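Local structure of metalloprotease stcE (Escherichia coli, 4DNY) at residues A[32-37]-A[57-62]; A[48-53]-A[73-78]; A[88-93]-A[99-104]. The protein is a secreted zinc metalloprotease of the metzincin type that acts as a mucinase, probably cleaving O-linked glycoproteins during adhesion and immune evasion in enterohemorrhagic infection. One frame throughout, in Å; residues are numbered along the deposited sequence.

Contact 1 (A[32-37]-A[57-62]); sequences AEVNKL and IHTANG
Leu-37, next to helix 31-35, and Ile-57 of strand 54-60 meet end to end, methyl against methyl. The closest pair is Leu-37 CD1 against Ile-57 CG2, at 3.6 Å. Ile-57 CD1 completes the clasp, 3.9 Å from Leu-37 CD1 and 4.0 Å from Leu-37 CD2, so both branches of the isoleucine meet the leucine. The leucine chain is extended at its second torsion (chi2 175°), which sends CD1 forward as its leading atom.

One turn back, Val-34 spreads its methyls over the next part of the strand. With CG1 anti to the backbone N (chi1 168°), that methyl faces Thr-59 CG2 at 4.3 Å, while Val-34 CG2 rests 4.0 Å from His-58 O. Arg-63 NH2 also bonds this carbonyl. Leu-37 N bonds Val-34 O at 3.0 Å, and both side chains start out toward the strand; no hydrogen bond crosses.

Apolar packing thus seats helix 31-35 on the large sheet of the beta-sandwich domain. Strand 54-60 runs between strands 25-28 and 80-86 of this sheet. Ile-28 of the first touches both Val-34 and Ile-57, Phe-83 of the second touches Ile-57, and Ile-45 of helix 43-49 packs on Leu-37 and Ile-57.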
loop_
_atom_site.group_PDB
_atom_site.type_symbol
_atom_site.label_atom_id
_atom_site.label_comp_id
_atom_site.label_asym_id
_atom_site.label_seq_id
_atom_site.Cartn_x
_atom_site.Cartn_y
_atom_site.Cartn_z
ATOM N N ALA A 32 4.209 -11.680 -10.127
ATOM C CA ALA A 32 3.043 -12.470 -9.664
ATOM C C ALA A 32 2.388 -11.765 -8.483
ATOM O O ALA A 32 1.151 -11.741 -8.378
ATOM C CB ALA A 32 3.450 -13.857 -9.275
ATOM N N GLU A 33 3.179 -11.192 -7.583
ATOM C CA GLU A 33 2.588 -10.523 -6.391
ATOM C C GLU A 33 1.987 -9.171 -6.745
ATOM O O GLU A 33 0.927 -8.800 -6.215
ATOM C CB GLU A 33 3.611 -10.403 -5.250
ATOM C CG GLU A 33 3.920 -11.795 -4.608
ATOM C CD GLU A 33 4.377 -11.715 -3.131
ATOM O OE1 GLU A 33 5.172 -10.808 -2.763
ATOM O OE2 GLU A 33 3.929 -12.581 -2.324
ATOM N N VAL A 34 2.635 -8.430 -7.615
ATOM C CA VAL A 34 2.087 -7.153 -8.056
ATOM C C VAL A 34 0.752 -7.349 -8.774
ATOM O O VAL A 34 -0.182 -6.554 -8.612
ATOM C CB VAL A 34 3.107 -6.336 -8.867
ATOM C CG1 VAL A 34 2.453 -5.140 -9.587
ATOM C CG2 VAL A 34 4.212 -5.857 -7.925
ATOM N N ASN A 35 0.667 -8.426 -9.544
ATOM C CA ASN A 35 -0.554 -8.713 -10.288
ATOM C C ASN A 35 -1.787 -8.891 -9.373
ATOM O O ASN A 35 -2.907 -8.639 -9.818
ATOM C CB ASN A 35 -0.352 -9.987 -11.144
ATOM C CG ASN A 35 0.398 -9.755 -12.391
ATOM O OD1 ASN A 35 0.623 -8.620 -12.808
ATOM N ND2 ASN A 35 0.815 -10.862 -13.038
ATOM N N LYS A 36 -1.592 -9.315 -8.140
ATOM C CA LYS A 36 -2.697 -9.508 -7.183
ATOM C C LYS A 36 -3.269 -8.201 -6.635
ATOM O O LYS A 36 -4.306 -8.224 -5.965
ATOM C CB LYS A 36 -2.296 -10.426 -6.045
ATOM C CG LYS A 36 -1.873 -11.862 -6.436
ATOM C CD LYS A 36 -1.521 -12.640 -5.162
ATOM C CE LYS A 36 -1.042 -14.044 -5.485
ATOM N NZ LYS A 36 -0.677 -14.740 -4.203
ATOM N N LEU A 37 -2.586 -7.075 -6.856
ATOM C CA LEU A 37 -2.924 -5.836 -6.183
ATOM C C LEU A 37 -4.167 -5.141 -6.734
ATOM O O LEU A 37 -4.708 -4.234 -6.101
ATOM C CB LEU A 37 -1.725 -4.855 -6.166
ATOM C CG LEU A 37 -0.447 -5.371 -5.468
ATOM C CD1 LEU A 37 0.630 -4.322 -5.666
ATOM C CD2 LEU A 37 -0.716 -5.635 -3.988
ATOM N N ILE A 57 5.452 -1.993 -1.350
ATOM C CA ILE A 57 5.203 -2.419 -2.715
ATOM C C ILE A 57 6.067 -1.654 -3.658
ATOM O O ILE A 57 6.121 -0.416 -3.620
ATOM C CB ILE A 57 3.724 -2.163 -3.054
ATOM C CG1 ILE A 57 2.836 -3.089 -2.236
ATOM C CG2 ILE A 57 3.442 -2.299 -4.605
ATOM C CD1 ILE A 57 1.323 -2.652 -2.179
ATOM N N HIS A 58 6.801 -2.394 -4.488
ATOM C CA HIS A 58 7.683 -1.779 -5.512
ATOM C C HIS A 58 7.144 -2.113 -6.884
ATOM O O HIS A 58 7.240 -3.258 -7.330
ATOM C CB HIS A 58 9.071 -2.371 -5.420
ATOM C CG HIS A 58 9.811 -2.002 -4.185
ATOM N ND1 HIS A 58 11.027 -2.593 -3.869
ATOM C CD2 HIS A 58 9.446 -1.264 -3.106
ATOM C CE1 HIS A 58 11.430 -2.081 -2.711
ATOM N NE2 HIS A 58 10.488 -1.283 -2.213
ATOM N N THR A 59 6.525 -1.126 -7.565
ATOM C CA THR A 59 6.156 -1.293 -8.969
ATOM C C THR A 59 7.355 -0.880 -9.828
ATOM O O THR A 59 8.167 -0.026 -9.402
ATOM C CB THR A 59 4.924 -0.504 -9.313
ATOM O OG1 THR A 59 5.092 0.829 -8.857
ATOM C CG2 THR A 59 3.634 -1.138 -8.684
ATOM N N ALA A 60 7.466 -1.445 -11.005
ATOM C CA ALA A 60 8.586 -1.156 -11.906
ATOM C C ALA A 60 8.146 -1.397 -13.307
ATOM O O ALA A 60 7.061 -1.942 -13.549
ATOM C CB ALA A 60 9.808 -2.060 -11.528
ATOM N N ASN A 61 8.994 -0.998 -14.290
ATOM C CA ASN A 61 8.710 -1.349 -15.662
ATOM C C ASN A 61 8.646 -2.888 -15.788
ATOM O O ASN A 61 9.487 -3.613 -15.264
ATOM C CB ASN A 61 9.751 -0.751 -16.574
ATOM C CG ASN A 61 9.640 0.773 -16.712
ATOM O OD1 ASN A 61 8.533 1.322 -16.527
ATOM N ND2 ASN A 61 10.738 1.427 -17.047
ATOM N N GLY A 62 7.562 -3.341 -16.409
ATOM C CA GLY A 62 7.312 -4.766 -16.549
ATOM C C GLY A 62 6.678 -5.402 -15.325
ATOM O O GLY A 62 6.516 -6.637 -15.298
#

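Contact 2 (A[48-53]-A[73-78]); sequences HLTNNA and GPDLEG
A water joins Gly-78 O, 2.7 Å away, to Ala-53 O, 2.8 Å away, and so links the two segments where no direct hydrogen bond does. Apart from this bridge the contact is apolar. Leu-49 and Leu-76 cross at about a right angle, and Leu-49 CD1 presses on Leu-76 CD2 at 3.5 Å, a close squeeze for two methyls. The same Leu-76 CD2 lies 4.1 Å from Leu-49 CB, so a single methyl is set against both the root and the end of the other leucine. Leu-49 is extended beyond CG (chi2 175°), which carries its CD1 out to that methyl.

Helix 43-49 thus meets, at its C-terminal end, the loop that leaves strand 67-69 of the small sheet for strand 80-86 of the large one; residues 74-76 of this loop form a short 3-10 turn. On the solvent side Thr-50 CG2 stands 4.0 Å from Asp-75 OD2. The polar ends are engaged by helix 43-49 itself: Thr-50 OG1 by Ser-47 O, Asp-75 OD1 by His-46 NE2.

Asn-52 ties back to the last part of the helix: its ND2 gives His-48 O a 2.9 Å bond with an N-H...O angle of 164°. His-48 O lies in the amide plane of Asn-52; Asn-51 N adds a weak bond to the same oxygen. Lys-79 NZ, just past the second segment, collects Leu-49 O and Asn-52 O, while Leu-76 also leans on Tyr-112.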
loop_
_atom_site.group_PDB
_atom_site.type_symbol
_atom_site.label_atom_id
_atom_site.label_comp_id
_atom_site.label_asym_id
_atom_site.label_seq_id
_atom_site.Cartn_x
_atom_site.Cartn_y
_atom_site.Cartn_z
ATOM N N HIS A 48 -0.882 -10.299 3.899
ATOM C CA HIS A 48 0.497 -9.997 4.312
ATOM C C HIS A 48 0.615 -9.157 5.562
ATOM O O HIS A 48 1.537 -9.343 6.372
ATOM C CB HIS A 48 1.280 -9.373 3.120
ATOM C CG HIS A 48 1.580 -10.368 2.048
ATOM N ND1 HIS A 48 2.202 -11.577 2.310
ATOM C CD2 HIS A 48 1.331 -10.334 0.725
ATOM C CE1 HIS A 48 2.310 -12.251 1.177
ATOM N NE2 HIS A 48 1.807 -11.508 0.202
ATOM N N LEU A 49 -0.406 -8.339 5.836
ATOM C CA LEU A 49 -0.427 -7.544 7.042
ATOM C C LEU A 49 -0.819 -8.299 8.304
ATOM O O LEU A 49 -0.649 -7.810 9.409
ATOM C CB LEU A 49 -1.326 -6.304 6.853
ATOM C CG LEU A 49 -0.785 -5.181 5.935
ATOM C CD1 LEU A 49 -1.804 -4.082 5.724
ATOM C CD2 LEU A 49 0.540 -4.619 6.546
ATOM N N THR A 50 -1.318 -9.520 8.133
ATOM C CA THR A 50 -1.639 -10.318 9.319
ATOM C C THR A 50 -0.371 -10.693 10.088
ATOM O O THR A 50 -0.419 -10.855 11.315
ATOM C CB THR A 50 -2.527 -11.554 8.964
ATOM O OG1 THR A 50 -1.833 -12.386 8.071
ATOM C CG2 THR A 50 -3.823 -11.116 8.332
ATOM N N ASN A 51 0.734 -10.877 9.377
ATOM C CA ASN A 51 2.027 -11.241 10.017
ATOM C C ASN A 51 3.144 -10.202 9.901
ATOM O O ASN A 51 4.294 -10.465 10.302
ATOM C CB ASN A 51 2.511 -12.594 9.489
ATOM C CG ASN A 51 1.565 -13.721 9.862
ATOM O OD1 ASN A 51 1.060 -14.395 8.970
ATOM N ND2 ASN A 51 1.287 -13.897 11.168
ATOM N N ASN A 52 2.812 -9.025 9.349
ATOM C CA ASN A 52 3.757 -7.931 9.174
ATOM C C ASN A 52 3.182 -6.602 9.582
ATOM O O ASN A 52 2.007 -6.342 9.318
ATOM C CB ASN A 52 4.177 -7.833 7.699
ATOM C CG ASN A 52 4.989 -9.052 7.255
ATOM O OD1 ASN A 52 6.185 -9.098 7.490
ATOM N ND2 ASN A 52 4.344 -10.030 6.622
ATOM N N ALA A 53 4.034 -5.755 10.144
ATOM C CA ALA A 53 3.672 -4.381 10.523
ATOM C C ALA A 53 3.577 -3.453 9.336
ATOM O O ALA A 53 2.858 -2.453 9.351
ATOM C CB ALA A 53 4.728 -3.823 11.470
ATOM N N GLY A 73 -10.622 -3.289 7.277
ATOM C CA GLY A 73 -10.978 -4.282 8.283
ATOM C C GLY A 73 -10.325 -4.011 9.595
ATOM O O GLY A 73 -9.287 -3.335 9.687
ATOM N N PRO A 74 -10.894 -4.584 10.641
ATOM C CA PRO A 74 -10.443 -4.340 11.982
ATOM C C PRO A 74 -8.977 -4.702 12.255
ATOM O O PRO A 74 -8.270 -3.943 12.948
ATOM C CB PRO A 74 -11.382 -5.227 12.829
ATOM C CG PRO A 74 -12.534 -5.511 12.003
ATOM C CD PRO A 74 -12.124 -5.414 10.580
ATOM N N ASP A 75 -8.517 -5.823 11.703
ATOM C CA ASP A 75 -7.199 -6.324 11.991
ATOM C C ASP A 75 -6.066 -5.502 11.379
ATOM O O ASP A 75 -4.887 -5.817 11.582
ATOM C CB ASP A 75 -7.078 -7.809 11.598
ATOM C CG ASP A 75 -7.342 -8.073 10.125
ATOM O OD1 ASP A 75 -7.847 -7.204 9.390
ATOM O OD2 ASP A 75 -7.043 -9.209 9.721
ATOM N N LEU A 76 -6.431 -4.439 10.655
ATOM C CA LEU A 76 -5.424 -3.531 10.019
ATOM C C LEU A 76 -4.986 -2.387 10.944
ATOM O O LEU A 76 -4.162 -1.556 10.581
ATOM C CB LEU A 76 -6.005 -2.949 8.732
ATOM C CG LEU A 76 -6.287 -3.907 7.560
ATOM C CD1 LEU A 76 -7.107 -3.252 6.485
ATOM C CD2 LEU A 76 -5.006 -4.544 7.001
ATOM N N GLU A 77 -5.522 -2.334 12.141
ATOM C CA GLU A 77 -5.212 -1.283 13.076
ATOM C C GLU A 77 -3.706 -1.100 13.277
ATOM O O GLU A 77 -2.992 -2.038 13.653
ATOM C CB GLU A 77 -5.893 -1.574 14.396
ATOM C CG GLU A 77 -6.075 -0.459 15.272
ATOM C CD GLU A 77 -6.826 0.735 14.676
ATOM O OE1 GLU A 77 -7.728 0.588 13.767
ATOM O OE2 GLU A 77 -6.389 1.770 15.090
ATOM N N GLY A 78 -3.245 0.119 13.020
ATOM C CA GLY A 78 -1.842 0.502 13.151
ATOM C C GLY A 78 -0.914 0.007 12.052
ATOM O O GLY A 78 0.307 0.298 12.086
HETATM O O HOH W 1 2.753 -0.874 11.671
#

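Contact 3 (A[88-93]-A[99-104]); sequences GYSSTV and KVTLSV
Ser-91 and Leu-102 form an antiparallel hydrogen-bonded pair, with Ser-91 N to Leu-102 O at 2.9 Å and Leu-102 N to Ser-91 O at 2.8 Å. Thr-92 and Thr-101 follow as a non-hydrogen-bonded pair, then Val-93 and Val-100 bond again. Val-93 N meets Val-100 O at 2.9 Å, nearly straight at the hydrogen (169°), whereas Val-100 N reaches Val-93 O at 3.0 Å with a more bent 149°. The ladder is that of the beta hairpin 91-95/98-102, which forms two of the three strands in the small sheet.

Lys-99 lies near the turn. Its CB sits 3.6 Å from Val-93 O and 3.8 Å from Thr-92 CG2. CG then takes the tight place between the backbone N and the carbonyl carbon (chi1 65°), and the chain passes obliquely across the threonine: CD is again close, 4.0 Å from Thr-92 CG2. CE moves off, and a bend at the last torsion carries NZ away from residues 88-93; Phe-94 is a further neighbour of the lysine chain.

Where the strands end, water takes over from direct pairing. Leu-102 O, already bonded to Ser-91 N, has a water at 2.8 Å that also contacts Tyr-89 O; another water links Gly-88 O to Val-104 N.

The two faces differ. Thr-92 and Thr-101 occupy one; on the other Val-93, Val-100 and Leu-102 pack on Phe-83, Leu-108 and Phe-110 of the large sheet, and Ser-91 OG is satisfied by Val-65 O. Backbone bonds therefore hold the two strands together, while the apolar face joins the hairpin to the five-stranded sheet.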
loop_
_atom_site.group_PDB
_atom_site.type_symbol
_atom_site.label_atom_id
_atom_site.label_comp_id
_atom_site.label_asym_id
_atom_site.label_seq_id
_atom_site.Cartn_x
_atom_site.Cartn_y
_atom_site.Cartn_z
ATOM N N GLY A 88 7.193 3.565 -15.353
ATOM C CA GLY A 88 6.809 4.707 -16.197
ATOM C C GLY A 88 5.329 4.965 -16.200
ATOM O O GLY A 88 4.887 6.127 -16.113
ATOM N N TYR A 89 4.520 3.909 -16.276
ATOM C CA TYR A 89 3.077 4.060 -16.167
ATOM C C TYR A 89 2.645 4.435 -14.775
ATOM O O TYR A 89 3.182 3.927 -13.800
ATOM C CB TYR A 89 2.299 2.787 -16.588
ATOM C CG TYR A 89 2.422 2.372 -18.033
ATOM C CD1 TYR A 89 2.396 3.285 -19.042
ATOM C CD2 TYR A 89 2.466 1.056 -18.352
ATOM C CE1 TYR A 89 2.466 2.892 -20.384
ATOM C CE2 TYR A 89 2.552 0.660 -19.702
ATOM C CZ TYR A 89 2.539 1.578 -20.699
ATOM O OH TYR A 89 2.628 1.184 -22.028
ATOM N N SER A 90 1.670 5.308 -14.677
ATOM C CA SER A 90 1.129 5.675 -13.388
ATOM C C SER A 90 0.123 4.637 -12.907
ATOM O O SER A 90 -0.442 3.892 -13.716
ATOM C CB SER A 90 0.462 7.074 -13.441
ATOM O OG SER A 90 -0.710 7.118 -14.260
ATOM N N SER A 91 -0.122 4.633 -11.614
ATOM C CA SER A 91 -1.095 3.770 -10.967
ATOM C C SER A 91 -1.996 4.680 -10.102
ATOM O O SER A 91 -1.597 5.761 -9.734
ATOM C CB SER A 91 -0.448 2.730 -10.086
ATOM O OG SER A 91 0.363 1.837 -10.845
ATOM N N THR A 92 -3.168 4.175 -9.785
ATOM C CA THR A 92 -4.067 4.863 -8.850
ATOM C C THR A 92 -4.124 3.977 -7.615
ATOM O O THR A 92 -4.407 2.759 -7.741
ATOM C CB THR A 92 -5.481 5.062 -9.413
ATOM O OG1 THR A 92 -5.379 5.867 -10.612
ATOM C CG2 THR A 92 -6.349 5.758 -8.354
ATOM N N VAL A 93 -3.878 4.560 -6.432
ATOM C CA VAL A 93 -4.063 3.863 -5.158
ATOM C C VAL A 93 -5.341 4.345 -4.524
ATOM O O VAL A 93 -5.508 5.545 -4.276
ATOM C CB VAL A 93 -2.913 4.103 -4.200
ATOM C CG1 VAL A 93 -3.184 3.398 -2.848
ATOM C CG2 VAL A 93 -1.572 3.611 -4.853
ATOM N N LYS A 99 -8.443 8.606 -3.327
ATOM C CA LYS A 99 -7.506 7.999 -4.255
ATOM C C LYS A 99 -6.345 9.002 -4.489
ATOM O O LYS A 99 -6.493 10.214 -4.272
ATOM C CB LYS A 99 -8.188 7.632 -5.564
ATOM C CG LYS A 99 -8.689 8.788 -6.340
ATOM C CD LYS A 99 -9.367 8.318 -7.622
ATOM C CE LYS A 99 -10.160 9.403 -8.343
ATOM N NZ LYS A 99 -9.437 10.671 -8.588
ATOM N N VAL A 100 -5.204 8.451 -4.902
ATOM C CA VAL A 100 -4.025 9.248 -5.168
ATOM C C VAL A 100 -3.281 8.590 -6.315
ATOM O O VAL A 100 -3.282 7.354 -6.470
ATOM C CB VAL A 100 -3.132 9.381 -3.915
ATOM C CG1 VAL A 100 -2.606 7.985 -3.407
ATOM C CG2 VAL A 100 -1.949 10.351 -4.178
ATOM N N THR A 101 -2.683 9.402 -7.164
ATOM C CA THR A 101 -1.845 8.894 -8.261
ATOM C C THR A 101 -0.407 8.554 -7.783
ATOM O O THR A 101 0.239 9.368 -7.124
ATOM C CB THR A 101 -1.784 9.918 -9.395
ATOM O OG1 THR A 101 -3.109 10.123 -9.864
ATOM C CG2 THR A 101 -0.866 9.420 -10.559
ATOM N N LEU A 102 0.035 7.355 -8.135
ATOM C CA LEU A 102 1.389 6.921 -7.884
ATOM C C LEU A 102 2.124 6.996 -9.211
ATOM O O LEU A 102 1.859 6.205 -10.113
ATOM C CB LEU A 102 1.383 5.475 -7.349
ATOM C CG LEU A 102 2.751 4.825 -7.156
ATOM C CD1 LEU A 102 3.612 5.570 -6.149
ATOM C CD2 LEU A 102 2.521 3.374 -6.779
ATOM N N SER A 103 2.993 7.978 -9.355
ATOM C CA SER A 103 3.679 8.192 -10.620
ATOM C C SER A 103 5.151 7.799 -10.476
ATOM O O SER A 103 5.667 7.625 -9.370
ATOM C CB SER A 103 3.533 9.633 -11.082
ATOM O OG SER A 103 4.054 10.556 -10.136
ATOM N N VAL A 104 5.816 7.680 -11.598
ATOM C CA VAL A 104 7.219 7.244 -11.610
ATOM C C VAL A 104 8.104 8.133 -10.716
ATOM O O VAL A 104 7.981 9.355 -10.717
ATOM C CB VAL A 104 7.794 7.181 -13.049
ATOM C CG1 VAL A 104 7.941 8.557 -13.677
ATOM C CG2 VAL A 104 9.121 6.425 -13.022
HETATM O O HOH W 2 4.147 7.633 -13.976
HETATM O O HOH W 3 3.843 4.596 -11.193
#

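Overall arrangement
Contacts 1 and 2 interlock along the chain, their segments alternating, whereas contact 3 follows both. Centres of contacts 1 and 2 lie about 20 Å apart, with Glu-33 packing on His-48; strand 54-60 and its preceding helices connect them. Contact 3 lies about 12 Å from contact 1, centre to centre, joined by a probable hydrogen bond from Gly-88 N to Asn-61 OD1. Contacts 2 and 3 stay apart, about 23 Å between centres, on opposite sides of the chain's centre. Helices 31-35 and 43-49 and the small three-stranded sheet share one face of the five-stranded sheet, so contacts 1 and 3 lie on the same side of it in this beta-sandwich fragment of the mucinase, with contact 2 at the C-terminal end of helix 43-49.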